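Local coordinates for pectate lyase 1 (PDB 1PXZ), which cleaves pectate by elimination with low activity, as a calcium-dependent lyase of the polysaccharide lyase 1 family, and is the major pollen allergen of Juniperus ashei, at residues G38-T44 and A67-S73; P224-M230 and Y245-N249. All blocks are in the same frame, centred on the assembly; numbering follows the deposited sequence.

Contact 1: G38-T44 and A67-S73; sequences GDFYTVT and ALWIIFS
Strands 39-43 and 68-72 pair in parallel, with F40 beside W69 in register and the axes 4.5 Å apart at 31°. Odd residues of the first strand do the bonding: W69 N gives its hydrogen to D39 O, Y41 N to W69 O at 2.9 Å, I71 N to Y41 O at 2.8 Å, and V43 N to I71 O. At the end of the ladder V43 O accepts twice from S73, just past its strand: from S73 N and, at 3.2 Å, from S73 OG, which lies in the carbonyl plane on a lone pair. At the other end D39 N reaches A67 O in a weak bond, and a water links the same two atoms. The IgE-binding region 71-83 starts on the second strand.

On the face that bears F40 and W69, the two rings make an offset edge-to-face pair, the phenyl edge toward the indole, planes at 78°, with F40 CE1 3.7 Å from W69 CD1. W69 suits this place because NE1 can still bond to D93 while the ring packs.

On the other face Y41, V43, L68, I70 and F72 form an apolar patch, with L68 CD1 4.0 Å from Y41 CB and D39, salt-bridged to K66, at its margin. Y41 CD2 rests on I70 CG1, and V43 CB lies 3.7 Å from F72 CD2. With chi1 at 176°, the Y41 ring swings anti to its own N and lies beside I70, and its OH bonds to the backbone of G56 and T57.

Backbone bonds of D39, Y41 and V43 thus set the register where the parallel pairing of the beta-helix begins, L68 and I70 turn theirs toward strand 90-93, and apolar cover from V43, I70 and F72 joins the pair to L58 of helix 58-63.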
ATOM      1  N   GLY A  38     -15.278 -15.497  -6.639  1.00 18.15           N
ATOM      2  CA  GLY A  38     -14.483 -16.521  -7.315  1.00 15.57           C
ATOM      3  C   GLY A  38     -14.421 -17.750  -6.435  1.00 16.29           C
ATOM      4  O   GLY A  38     -15.125 -17.734  -5.421  1.00 25.72           O
ATOM      5  N   ASP A  39     -13.629 -18.756  -6.804  1.00 11.47           N
ATOM      6  CA  ASP A  39     -13.442 -19.882  -5.901  1.00 10.64           C
ATOM      7  C   ASP A  39     -12.303 -19.607  -4.928  1.00 11.70           C
ATOM      8  O   ASP A  39     -11.396 -18.837  -5.252  1.00 14.85           O
ATOM      9  CB  ASP A  39     -13.043 -21.163  -6.652  1.00 21.34           C
ATOM     10  CG  ASP A  39     -13.945 -21.455  -7.835  1.00 39.75           C
ATOM     11  OD1 ASP A  39     -15.171 -21.543  -7.607  1.00 30.85           O
ATOM     12  OD2 ASP A  39     -13.436 -21.593  -8.969  1.00 39.61           O
ATOM     13  N   PHE A  40     -12.330 -20.277  -3.780  1.00  7.78           N
ATOM     14  CA  PHE A  40     -11.152 -20.296  -2.941  1.00  9.94           C
ATOM     15  C   PHE A  40     -10.060 -21.140  -3.606  1.00 17.13           C
ATOM     16  O   PHE A  40     -10.390 -22.173  -4.178  1.00 13.62           O
ATOM     17  CB  PHE A  40     -11.445 -20.871  -1.563  1.00 12.25           C
ATOM     18  CG  PHE A  40     -12.322 -19.971  -0.692  1.00 11.92           C
ATOM     19  CD1 PHE A  40     -11.820 -18.774  -0.206  1.00  9.16           C
ATOM     20  CD2 PHE A  40     -13.614 -20.347  -0.374  1.00 12.09           C
ATOM     21  CE1 PHE A  40     -12.616 -17.964   0.601  1.00 11.72           C
ATOM     22  CE2 PHE A  40     -14.417 -19.536   0.413  1.00 17.69           C
ATOM     23  CZ  PHE A  40     -13.913 -18.335   0.898  1.00 14.57           C
ATOM     24  N   TYR A  41      -8.815 -20.716  -3.526  1.00  9.76           N
ATOM     25  CA  TYR A  41      -7.636 -21.406  -4.039  1.00 10.08           C
ATOM     26  C   TYR A  41      -6.656 -21.592  -2.887  1.00 12.39           C
ATOM     27  O   TYR A  41      -6.244 -20.624  -2.232  1.00  8.53           O
ATOM     28  CB  TYR A  41      -6.974 -20.641  -5.202  1.00 11.16           C
ATOM     29  CG  TYR A  41      -5.680 -21.284  -5.693  1.00 13.90           C
ATOM     30  CD1 TYR A  41      -5.702 -22.253  -6.687  1.00 14.68           C
ATOM     31  CD2 TYR A  41      -4.433 -20.936  -5.183  1.00 16.09           C
ATOM     32  CE1 TYR A  41      -4.514 -22.826  -7.121  1.00 13.93           C
ATOM     33  CE2 TYR A  41      -3.247 -21.496  -5.592  1.00 11.89           C
ATOM     34  CZ  TYR A  41      -3.302 -22.464  -6.584  1.00 16.55           C
ATOM     35  OH  TYR A  41      -2.106 -23.005  -6.985  1.00 13.69           O
ATOM     36  N   THR A  42      -6.202 -22.821  -2.648  1.00 11.23           N
ATOM     37  CA  THR A  42      -5.300 -23.013  -1.513  1.00  9.54           C
ATOM     38  C   THR A  42      -3.882 -23.273  -1.994  1.00 13.79           C
ATOM     39  O   THR A  42      -3.676 -24.145  -2.850  1.00 12.72           O
ATOM     40  CB  THR A  42      -5.760 -24.182  -0.604  1.00 13.99           C
ATOM     41  OG1 THR A  42      -7.084 -23.916  -0.113  1.00 15.23           O
ATOM     42  CG2 THR A  42      -4.813 -24.314   0.582  1.00 12.00           C
ATOM     43  N   VAL A  43      -2.944 -22.515  -1.449  1.00  7.75           N
ATOM     44  CA  VAL A  43      -1.525 -22.740  -1.682  1.00  6.30           C
ATOM     45  C   VAL A  43      -1.073 -23.876  -0.762  1.00 13.11           C
ATOM     46  O   VAL A  43      -1.145 -23.716   0.460  1.00 11.58           O
ATOM     47  CB  VAL A  43      -0.649 -21.492  -1.435  1.00 11.99           C
ATOM     48  CG1 VAL A  43       0.810 -21.831  -1.680  1.00  8.36           C
ATOM     49  CG2 VAL A  43      -1.120 -20.352  -2.329  1.00 12.39           C
ATOM     50  N   THR A  44      -0.660 -24.982  -1.394  1.00 11.76           N
ATOM     51  CA  THR A  44      -0.204 -26.130  -0.614  1.00 17.51           C
ATOM     52  C   THR A  44       1.295 -26.353  -0.764  1.00 19.42           C
ATOM     53  O   THR A  44       1.836 -27.201  -0.081  1.00 14.86           O
ATOM     54  CB  THR A  44      -0.946 -27.409  -1.054  1.00 10.98           C
ATOM     55  OG1 THR A  44      -0.753 -27.575  -2.468  1.00 14.97           O
ATOM     56  CG2 THR A  44      -2.429 -27.201  -0.815  1.00 14.84           C
ATOM     57  N   ALA A  67     -11.383 -15.451 -11.391  1.00 12.10           N
ATOM     58  CA  ALA A  67     -11.373 -14.851 -10.062  1.00 12.82           C
ATOM     59  C   ALA A  67     -11.027 -15.891  -9.008  1.00 13.63           C
ATOM     60  O   ALA A  67     -11.646 -16.965  -8.966  1.00 14.12           O
ATOM     61  CB  ALA A  67     -12.718 -14.216  -9.716  1.00 12.29           C
ATOM     62  N   LEU A  68     -10.044 -15.587  -8.158  1.00 10.84           N
ATOM     63  CA  LEU A  68      -9.687 -16.556  -7.126  1.00 10.64           C
ATOM     64  C   LEU A  68      -9.405 -15.842  -5.802  1.00 13.31           C
ATOM     65  O   LEU A  68      -8.834 -14.749  -5.854  1.00  9.01           O
ATOM     66  CB  LEU A  68      -8.419 -17.342  -7.484  1.00 11.62           C
ATOM     67  CG  LEU A  68      -8.527 -18.358  -8.622  1.00 14.45           C
ATOM     68  CD1 LEU A  68      -7.155 -18.998  -8.832  1.00 13.29           C
ATOM     69  CD2 LEU A  68      -9.608 -19.386  -8.325  1.00  9.86           C
ATOM     70  N   TRP A  69      -9.782 -16.499  -4.720  1.00  8.25           N
ATOM     71  CA  TRP A  69      -9.490 -15.991  -3.380  1.00  7.58           C
ATOM     72  C   TRP A  69      -8.413 -16.911  -2.821  1.00  8.98           C
ATOM     73  O   TRP A  69      -8.751 -18.034  -2.413  1.00  8.96           O
ATOM     74  CB  TRP A  69     -10.773 -15.934  -2.549  1.00  9.35           C
ATOM     75  CG  TRP A  69     -10.634 -15.143  -1.281  1.00 10.82           C
ATOM     76  CD1 TRP A  69      -9.975 -15.505  -0.152  1.00 12.56           C
ATOM     77  CD2 TRP A  69     -11.179 -13.836  -1.022  1.00  5.97           C
ATOM     78  NE1 TRP A  69     -10.071 -14.513   0.799  1.00  8.00           N
ATOM     79  CE2 TRP A  69     -10.800 -13.486   0.285  1.00  8.88           C
ATOM     80  CE3 TRP A  69     -11.942 -12.945  -1.782  1.00  9.29           C
ATOM     81  CZ2 TRP A  69     -11.156 -12.271   0.881  1.00 10.02           C
ATOM     82  CZ3 TRP A  69     -12.297 -11.733  -1.197  1.00  9.22           C
ATOM     83  CH2 TRP A  69     -11.899 -11.424   0.106  1.00  9.78           C
ATOM     84  N   ILE A  70      -7.177 -16.429  -2.842  1.00  6.38           N
ATOM     85  CA  ILE A  70      -6.047 -17.296  -2.485  1.00  8.27           C
ATOM     86  C   ILE A  70      -5.736 -17.284  -0.994  1.00 12.24           C
ATOM     87  O   ILE A  70      -5.602 -16.233  -0.360  1.00  8.32           O
ATOM     88  CB  ILE A  70      -4.821 -16.893  -3.324  1.00  6.66           C
ATOM     89  CG1 ILE A  70      -5.094 -17.036  -4.824  1.00  5.84           C
ATOM     90  CG2 ILE A  70      -3.569 -17.649  -2.905  1.00  9.23           C
ATOM     91  CD1 ILE A  70      -4.163 -16.193  -5.691  1.00  9.95           C
ATOM     92  N   ILE A  71      -5.657 -18.503  -0.446  1.00  7.16           N
ATOM     93  CA  ILE A  71      -5.360 -18.705   0.979  1.00  5.91           C
ATOM     94  C   ILE A  71      -4.229 -19.730   1.126  1.00  7.55           C
ATOM     95  O   ILE A  71      -3.800 -20.320   0.139  1.00 11.22           O
ATOM     96  CB  ILE A  71      -6.568 -19.227   1.752  1.00  8.38           C
ATOM     97  CG1 ILE A  71      -7.076 -20.564   1.182  1.00  9.20           C
ATOM     98  CG2 ILE A  71      -7.705 -18.214   1.774  1.00 10.94           C
ATOM     99  CD1 ILE A  71      -8.063 -21.260   2.092  1.00 25.43           C
ATOM    100  N   PHE A  72      -3.731 -19.939   2.334  1.00  8.84           N
ATOM    101  CA  PHE A  72      -2.516 -20.763   2.481  1.00  8.15           C
ATOM    102  C   PHE A  72      -2.757 -21.911   3.455  1.00 16.40           C
ATOM    103  O   PHE A  72      -3.332 -21.674   4.514  1.00 11.93           O
ATOM    104  CB  PHE A  72      -1.361 -19.871   2.928  1.00 10.79           C
ATOM    105  CG  PHE A  72      -0.976 -18.791   1.922  1.00  8.52           C
ATOM    106  CD1 PHE A  72      -1.713 -17.617   1.851  1.00  9.02           C
ATOM    107  CD2 PHE A  72       0.097 -18.929   1.071  1.00 11.23           C
ATOM    108  CE1 PHE A  72      -1.389 -16.616   0.936  1.00  9.04           C
ATOM    109  CE2 PHE A  72       0.428 -17.944   0.157  1.00  8.36           C
ATOM    110  CZ  PHE A  72      -0.305 -16.763   0.089  1.00 10.98           C
ATOM    111  N   SER A  73      -2.343 -23.124   3.102  1.00 16.96           N
ATOM    112  CA  SER A  73      -2.643 -24.317   3.889  1.00 16.21           C
ATOM    113  C   SER A  73      -1.806 -24.417   5.149  1.00 16.03           C
ATOM    114  O   SER A  73      -2.061 -25.179   6.088  1.00 19.52           O
ATOM    115  CB  SER A  73      -2.410 -25.566   3.023  1.00 16.31           C
ATOM    116  OG  SER A  73      -1.001 -25.738   2.872  1.00 19.83           O
TER
HETATM  117  O   HOH W   1     -13.333 -18.876  -9.445  1.00 34.20           O

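Contact 2: P224-M230 and Y245-N249; sequences PNAGQRM and YDPWN
M230 joins the two segments through both ends of its side chain. Its CB lies 3.7 Å from Y245 CE2, at the start of a chain that CG continues in extended form. At SD the chain bends (chi3 -97°), which turns CE toward W248 CB, 4.0 Å away. The flexible thioether of methionine suits this route between two aromatic residues, and F222 and V198 also pack on it. The backbone of M230 takes part as well: Y245 OH donates to M230 O at 2.8 Å, nearly in line with the carbonyl bond, and the carbonyl oxygen sits at the ring's edge.

Nearer the start of segment 224-230, G227 O receives N249 N on a lone pair at 2.9 Å, while W248 CA makes a CA-H...O contact with A226 O. W248 NE1 turns elsewhere, to the backbone oxygen of K276. P247 O is approached by three waters, which reach N225 N, A226 N and A226 O, so solvent fills in where the two backbones part. D246 OD2 lies 3.0 Å from P224 N, but the proline nitrogen has no hydrogen, and the pair is simply close packing.

Y245 also stacks on F222, one turn back, and meets F268, one turn on. Such a ladder of aromatic rings across successive turns, with loops leaving its strands, is characteristic of the parallel beta-helix; here one loop also carries R229, the predicted active-site arginine.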
ATOM      1  N   PRO A 224       8.336   1.569  13.911  1.00 11.10           N
ATOM      2  CA  PRO A 224       9.565   2.339  14.048  1.00 16.66           C
ATOM      3  C   PRO A 224      10.613   2.144  12.957  1.00 13.46           C
ATOM      4  O   PRO A 224      10.516   1.190  12.186  1.00 10.10           O
ATOM      5  CB  PRO A 224      10.210   1.774  15.333  1.00 15.51           C
ATOM      6  CG  PRO A 224       9.174   0.956  16.001  1.00 16.60           C
ATOM      7  CD  PRO A 224       8.247   0.477  14.917  1.00 12.47           C
ATOM      8  N   ASN A 225      11.584   3.048  12.946  1.00  6.71           N
ATOM      9  CA  ASN A 225      12.688   2.975  12.012  1.00  8.17           C
ATOM     10  C   ASN A 225      12.237   2.960  10.559  1.00 11.97           C
ATOM     11  O   ASN A 225      12.842   2.287   9.708  1.00 10.88           O
ATOM     12  CB  ASN A 225      13.509   1.697  12.273  1.00 15.07           C
ATOM     13  CG  ASN A 225      13.982   1.627  13.716  1.00 24.77           C
ATOM     14  OD1 ASN A 225      13.853   0.596  14.393  1.00 29.07           O
ATOM     15  ND2 ASN A 225      14.527   2.753  14.164  1.00 15.35           N
ATOM     16  N   ALA A 226      11.190   3.733  10.276  1.00  8.65           N
ATOM     17  CA  ALA A 226      10.860   4.026   8.879  1.00  7.46           C
ATOM     18  C   ALA A 226      11.512   5.344   8.500  1.00 12.99           C
ATOM     19  O   ALA A 226      11.441   6.304   9.278  1.00 20.37           O
ATOM     20  CB  ALA A 226       9.355   3.996   8.734  1.00 14.78           C
ATOM     21  N   GLY A 227      12.182   5.415   7.356  1.00 11.00           N
ATOM     22  CA  GLY A 227      13.037   6.543   7.021  1.00 10.31           C
ATOM     23  C   GLY A 227      12.285   7.734   6.473  1.00 14.94           C
ATOM     24  O   GLY A 227      12.374   8.831   7.034  1.00 13.49           O
ATOM     25  N   GLN A 228      11.572   7.555   5.360  1.00  9.37           N
ATOM     26  CA  GLN A 228      10.873   8.696   4.752  1.00 10.70           C
ATOM     27  C   GLN A 228       9.923   8.224   3.662  1.00 12.66           C
ATOM     28  O   GLN A 228       9.752   6.996   3.494  1.00 13.32           O
ATOM     29  CB  GLN A 228      11.930   9.658   4.214  1.00 15.48           C
ATOM     30  CG  GLN A 228      12.691   9.114   3.017  1.00 17.09           C
ATOM     31  CD  GLN A 228      14.044   8.531   3.347  1.00 23.76           C
ATOM     32  OE1 GLN A 228      14.772   8.040   2.482  1.00 40.51           O
ATOM     33  NE2 GLN A 228      14.457   8.564   4.604  1.00 16.91           N
ATOM     34  N   ARG A 229       9.280   9.114   2.918  1.00 11.05           N
ATOM     35  CA  ARG A 229       8.331   8.771   1.867  1.00 10.26           C
ATOM     36  C   ARG A 229       7.094   8.071   2.408  1.00 13.17           C
ATOM     37  O   ARG A 229       6.781   6.918   2.076  1.00 10.33           O
ATOM     38  CB  ARG A 229       8.967   7.854   0.827  1.00 11.05           C
ATOM     39  CG  ARG A 229      10.178   8.486   0.136  1.00 12.98           C
ATOM     40  CD  ARG A 229      10.636   7.574  -0.997  1.00 16.35           C
ATOM     41  NE  ARG A 229      11.722   8.181  -1.768  1.00 20.41           N
ATOM     42  CZ  ARG A 229      12.189   7.634  -2.887  1.00 27.70           C
ATOM     43  NH1 ARG A 229      11.651   6.497  -3.315  1.00 20.89           N
ATOM     44  NH2 ARG A 229      13.169   8.242  -3.532  1.00 30.37           N
ATOM     45  N   MET A 230       6.342   8.764   3.259  1.00  5.93           N
ATOM     46  CA  MET A 230       5.205   8.110   3.908  1.00  7.89           C
ATOM     47  C   MET A 230       3.924   8.921   3.817  1.00 10.67           C
ATOM     48  O   MET A 230       3.320   9.259   4.837  1.00  9.36           O
ATOM     49  CB  MET A 230       5.528   7.836   5.394  1.00  9.80           C
ATOM     50  CG  MET A 230       6.692   6.833   5.499  1.00 10.12           C
ATOM     51  SD  MET A 230       7.136   6.567   7.223  1.00 13.71           S
ATOM     52  CE  MET A 230       8.507   7.702   7.410  1.00 11.10           C
ATOM     53  N   TYR A 245       2.528   7.839  13.311  1.00  4.47           N
ATOM     54  CA  TYR A 245       3.903   7.935  12.867  1.00  4.99           C
ATOM     55  C   TYR A 245       4.871   7.947  14.062  1.00 11.55           C
ATOM     56  O   TYR A 245       4.782   8.844  14.897  1.00  9.66           O
ATOM     57  CB  TYR A 245       4.169   9.196  12.035  1.00  9.06           C
ATOM     58  CG  TYR A 245       3.511   9.302  10.680  1.00  5.88           C
ATOM     59  CD1 TYR A 245       2.141   9.618  10.628  1.00  7.62           C
ATOM     60  CD2 TYR A 245       4.195   9.110   9.492  1.00  5.85           C
ATOM     61  CE1 TYR A 245       1.515   9.725   9.402  1.00  5.16           C
ATOM     62  CE2 TYR A 245       3.576   9.222   8.248  1.00  6.02           C
ATOM     63  CZ  TYR A 245       2.223   9.530   8.241  1.00  9.94           C
ATOM     64  OH  TYR A 245       1.558   9.642   7.034  1.00  7.89           O
ATOM     65  N   ASP A 246       5.776   6.982  14.102  1.00  8.07           N
ATOM     66  CA  ASP A 246       6.972   6.995  14.928  1.00  8.32           C
ATOM     67  C   ASP A 246       7.997   7.958  14.339  1.00  8.32           C
ATOM     68  O   ASP A 246       7.833   8.382  13.207  1.00  8.95           O
ATOM     69  CB  ASP A 246       7.624   5.603  14.992  1.00  5.82           C
ATOM     70  CG  ASP A 246       6.805   4.621  15.799  1.00 10.12           C
ATOM     71  OD1 ASP A 246       6.402   4.975  16.940  1.00 11.85           O
ATOM     72  OD2 ASP A 246       6.553   3.483  15.323  1.00 13.71           O
ATOM     73  N   PRO A 247       9.042   8.332  15.071  1.00  9.00           N
ATOM     74  CA  PRO A 247      10.087   9.182  14.506  1.00 10.80           C
ATOM     75  C   PRO A 247      10.669   8.643  13.201  1.00 16.03           C
ATOM     76  O   PRO A 247      11.138   7.508  13.176  1.00 11.62           O
ATOM     77  CB  PRO A 247      11.158   9.194  15.617  1.00 14.52           C
ATOM     78  CG  PRO A 247      10.362   9.004  16.878  1.00 13.71           C
ATOM     79  CD  PRO A 247       9.248   8.039  16.505  1.00  9.66           C
ATOM     80  N   TRP A 248      10.629   9.486  12.176  1.00 11.23           N
ATOM     81  CA  TRP A 248      11.145   9.304  10.836  1.00  9.54           C
ATOM     82  C   TRP A 248      12.635   9.639  10.819  1.00 11.82           C
ATOM     83  O   TRP A 248      13.140  10.034  11.881  1.00 15.33           O
ATOM     84  CB  TRP A 248      10.432  10.204   9.817  1.00 10.52           C
ATOM     85  CG  TRP A 248      10.272  11.638  10.268  1.00 10.89           C
ATOM     86  CD1 TRP A 248      11.114  12.681  10.048  1.00 12.02           C
ATOM     87  CD2 TRP A 248       9.174  12.157  11.028  1.00  7.94           C
ATOM     88  NE1 TRP A 248      10.624  13.848  10.625  1.00  7.60           N
ATOM     89  CE2 TRP A 248       9.431  13.532  11.227  1.00  8.97           C
ATOM     90  CE3 TRP A 248       8.009  11.588  11.552  1.00 10.01           C
ATOM     91  CZ2 TRP A 248       8.553  14.349  11.936  1.00  7.11           C
ATOM     92  CZ3 TRP A 248       7.128  12.405  12.261  1.00 12.36           C
ATOM     93  CH2 TRP A 248       7.422  13.766  12.435  1.00 10.53           C
ATOM     94  N   ASN A 249      13.283   9.543   9.672  1.00 11.46           N
ATOM     95  CA  ASN A 249      14.711   9.831   9.562  1.00  8.80           C
ATOM     96  C   ASN A 249      14.981  11.133   8.824  1.00 25.30           C
ATOM     97  O   ASN A 249      15.937  11.812   9.212  1.00 33.96           O
ATOM     98  CB  ASN A 249      15.466   8.734   8.803  1.00 15.64           C
ATOM     99  CG  ASN A 249      16.975   8.864   8.884  1.00 34.72           C
ATOM    100  OD1 ASN A 249      17.705   8.788   7.889  1.00 32.13           O
ATOM    101  ND2 ASN A 249      17.486   9.062  10.098  1.00 36.89           N
TER
HETATM  102  O   HOH W   2      11.381   5.276  14.763  1.00 15.88           O
HETATM  103  O   HOH W   3       9.700   5.519  11.842  1.00 10.83           O
HETATM  104  O   HOH W   4      13.115   6.263  11.563  1.00 17.08           O

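How the contacts relate
Contact 1 comes first along the chain and closes before contact 2 opens. Their centres lie 34 Å apart on opposite sides of the chain's centre, and the nearest atoms are still about 24 Å from each other. Both are built on the same repeating coil of parallel strands: contact 1 pairs strands 39-43 and 68-72 at its first turns, whereas contact 2, several turns later, joins segment 224-230, just after strand 221-222, to segment 245-249, which starts at the end of strand 244-245. The former lies away from the annotated sites; the latter has R229, the predicted active-site arginine, in its first segment, though that side chain does not touch the second. Each also overlaps mapped IgE-binding regions, which are therefore spread along the beta-helix.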